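PDB 5U1T: separin, which cleaves the MCD1/SCC1 subunit of cohesin as a caspase-like cysteine protease at the onset of anaphase, letting sister chromatids separate. Local coordinates for residues 76-81 with 98-103. Numbering follows the deposited sequence.
Sequences KQHLMI and IIFLFN
His78 and Leu101 meet in a buried apolar and CH-pi contact between two consecutive antiparallel helices, 69-87 and 91-103, a helical hairpin near the start of the modelled chain. The short segments run nearly antiparallel with their axes 10.3 Å apart, and no hydrogen bond links 76-81 to 98-103. The imidazole reaches across to the second helix because CG of His78 stands anti to the backbone N (chi1 -159°). Leu101 lies over one face of that ring in a CH-pi contact, its CB 3.7 Å from the ring centroid and 26° off the normal. From there the leucine runs back along the histidine, which carries CD1 of Leu101 to within 3.4 Å of CG of His78, at the root of the ring. That same methyl group also meets CD2 of Leu79 at 3.7 Å, the two leucines lying roughly perpendicular. Phe100 comes in at the imidazole's edge, its CD2 3.6 Å from CE1 of His78; the ring planes are steeply inclined, at 69°. Both imidazole nitrogens are hydrogen-bonded, NE2 to Glu97 OE1, which ties the two helices together, and ND1 to Tyr59 OH on helix 48-64; this fixes the ring's rotation beneath Leu101. With an alanine here, Tyr59 and Glu97 would probably lose their common partner and a gap would be likely to open beside Leu101. Helix 48-64 flanks the pair on the imidazole side, with Leu55 touching His78 and Asn56 touching Phe100, while helix 129-142 packs its Leu135 against both Leu79 and Ile98.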
# COMPACT_ATOMS: atom_id res chain seq x y z
N LYS A 76 -41.32 25.95 31.15
CA LYS A 76 -42.43 26.87 31.03
C LYS A 76 -43.71 26.25 31.57
O LYS A 76 -44.48 26.91 32.31
CB LYS A 76 -42.61 27.28 29.56
CG LYS A 76 -43.27 28.62 29.38
CD LYS A 76 -44.00 28.70 28.06
CE LYS A 76 -45.05 29.79 28.12
NZ LYS A 76 -45.26 30.34 26.76
N GLN A 77 -43.93 24.99 31.22
CA GLN A 77 -45.04 24.24 31.80
C GLN A 77 -44.89 24.09 33.30
O GLN A 77 -45.86 24.23 34.07
CB GLN A 77 -45.13 22.86 31.15
CG GLN A 77 -45.74 22.91 29.77
CD GLN A 77 -45.52 21.64 29.00
OE1 GLN A 77 -46.05 21.48 27.90
NE2 GLN A 77 -44.72 20.72 29.56
N HIS A 78 -43.66 23.82 33.71
CA HIS A 78 -43.37 23.58 35.11
C HIS A 78 -43.62 24.86 35.94
O HIS A 78 -44.18 24.79 37.05
CB HIS A 78 -41.93 23.09 35.25
CG HIS A 78 -41.65 22.35 36.52
ND1 HIS A 78 -40.50 21.62 36.71
CD2 HIS A 78 -42.36 22.26 37.67
CE1 HIS A 78 -40.52 21.09 37.92
NE2 HIS A 78 -41.63 21.47 38.52
N LEU A 79 -43.22 26.00 35.39
CA LEU A 79 -43.43 27.30 36.03
C LEU A 79 -44.91 27.57 36.21
O LEU A 79 -45.32 28.11 37.23
CB LEU A 79 -42.81 28.43 35.21
CG LEU A 79 -41.30 28.56 35.28
CD1 LEU A 79 -40.85 29.79 34.50
CD2 LEU A 79 -40.83 28.61 36.71
N MET A 80 -45.70 27.17 35.22
CA MET A 80 -47.14 27.32 35.31
C MET A 80 -47.71 26.42 36.39
O MET A 80 -48.67 26.78 37.06
CB MET A 80 -47.80 27.04 33.96
CG MET A 80 -49.25 27.55 33.86
SD MET A 80 -49.47 29.30 34.34
CE MET A 80 -51.25 29.53 34.14
N ILE A 81 -47.13 25.24 36.56
CA ILE A 81 -47.55 24.31 37.61
C ILE A 81 -47.34 24.91 39.00
O ILE A 81 -48.20 24.81 39.88
CB ILE A 81 -46.80 22.97 37.50
CG1 ILE A 81 -47.29 22.22 36.26
CG2 ILE A 81 -46.97 22.15 38.78
CD1 ILE A 81 -46.62 20.93 36.02
N ILE A 98 -40.44 24.21 43.01
CA ILE A 98 -39.43 25.16 42.57
C ILE A 98 -38.05 24.51 42.64
O ILE A 98 -37.28 24.51 41.67
CB ILE A 98 -39.45 26.45 43.45
CG1 ILE A 98 -40.66 27.33 43.10
CG2 ILE A 98 -38.14 27.22 43.35
CD1 ILE A 98 -40.60 28.72 43.68
N ILE A 99 -37.74 23.98 43.82
CA ILE A 99 -36.51 23.23 44.05
C ILE A 99 -36.33 22.07 43.04
O ILE A 99 -35.25 21.91 42.48
CB ILE A 99 -36.50 22.73 45.51
CG1 ILE A 99 -36.29 23.93 46.42
CG2 ILE A 99 -35.42 21.68 45.74
CD1 ILE A 99 -36.60 23.69 47.90
N PHE A 100 -37.40 21.32 42.79
CA PHE A 100 -37.42 20.23 41.82
C PHE A 100 -37.08 20.74 40.42
O PHE A 100 -36.21 20.18 39.76
CB PHE A 100 -38.80 19.57 41.84
CG PHE A 100 -38.98 18.44 40.87
CD1 PHE A 100 -37.97 17.50 40.68
CD2 PHE A 100 -40.19 18.27 40.19
CE1 PHE A 100 -38.16 16.42 39.78
CE2 PHE A 100 -40.38 17.21 39.30
CZ PHE A 100 -39.36 16.28 39.10
N LEU A 101 -37.73 21.82 40.00
CA LEU A 101 -37.49 22.43 38.70
C LEU A 101 -36.01 22.81 38.55
O LEU A 101 -35.38 22.58 37.49
CB LEU A 101 -38.39 23.68 38.52
CG LEU A 101 -38.35 24.41 37.17
CD1 LEU A 101 -39.67 25.13 36.89
CD2 LEU A 101 -37.18 25.40 37.06
N PHE A 102 -35.46 23.38 39.62
CA PHE A 102 -34.09 23.85 39.60
C PHE A 102 -33.10 22.69 39.57
O PHE A 102 -32.13 22.73 38.82
CB PHE A 102 -33.81 24.72 40.79
CG PHE A 102 -32.45 25.34 40.78
CD1 PHE A 102 -32.23 26.55 40.17
CD2 PHE A 102 -31.38 24.71 41.40
CE1 PHE A 102 -30.98 27.13 40.17
CE2 PHE A 102 -30.12 25.28 41.41
CZ PHE A 102 -29.93 26.50 40.79
N ASN A 103 -33.36 21.68 40.39
CA ASN A 103 -32.45 20.56 40.51
C ASN A 103 -32.34 19.76 39.21
O ASN A 103 -31.29 19.23 38.90
CB ASN A 103 -32.87 19.66 41.66
CG ASN A 103 -32.47 20.22 43.00
OD1 ASN A 103 -31.63 21.11 43.09
ND2 ASN A 103 -33.07 19.70 44.05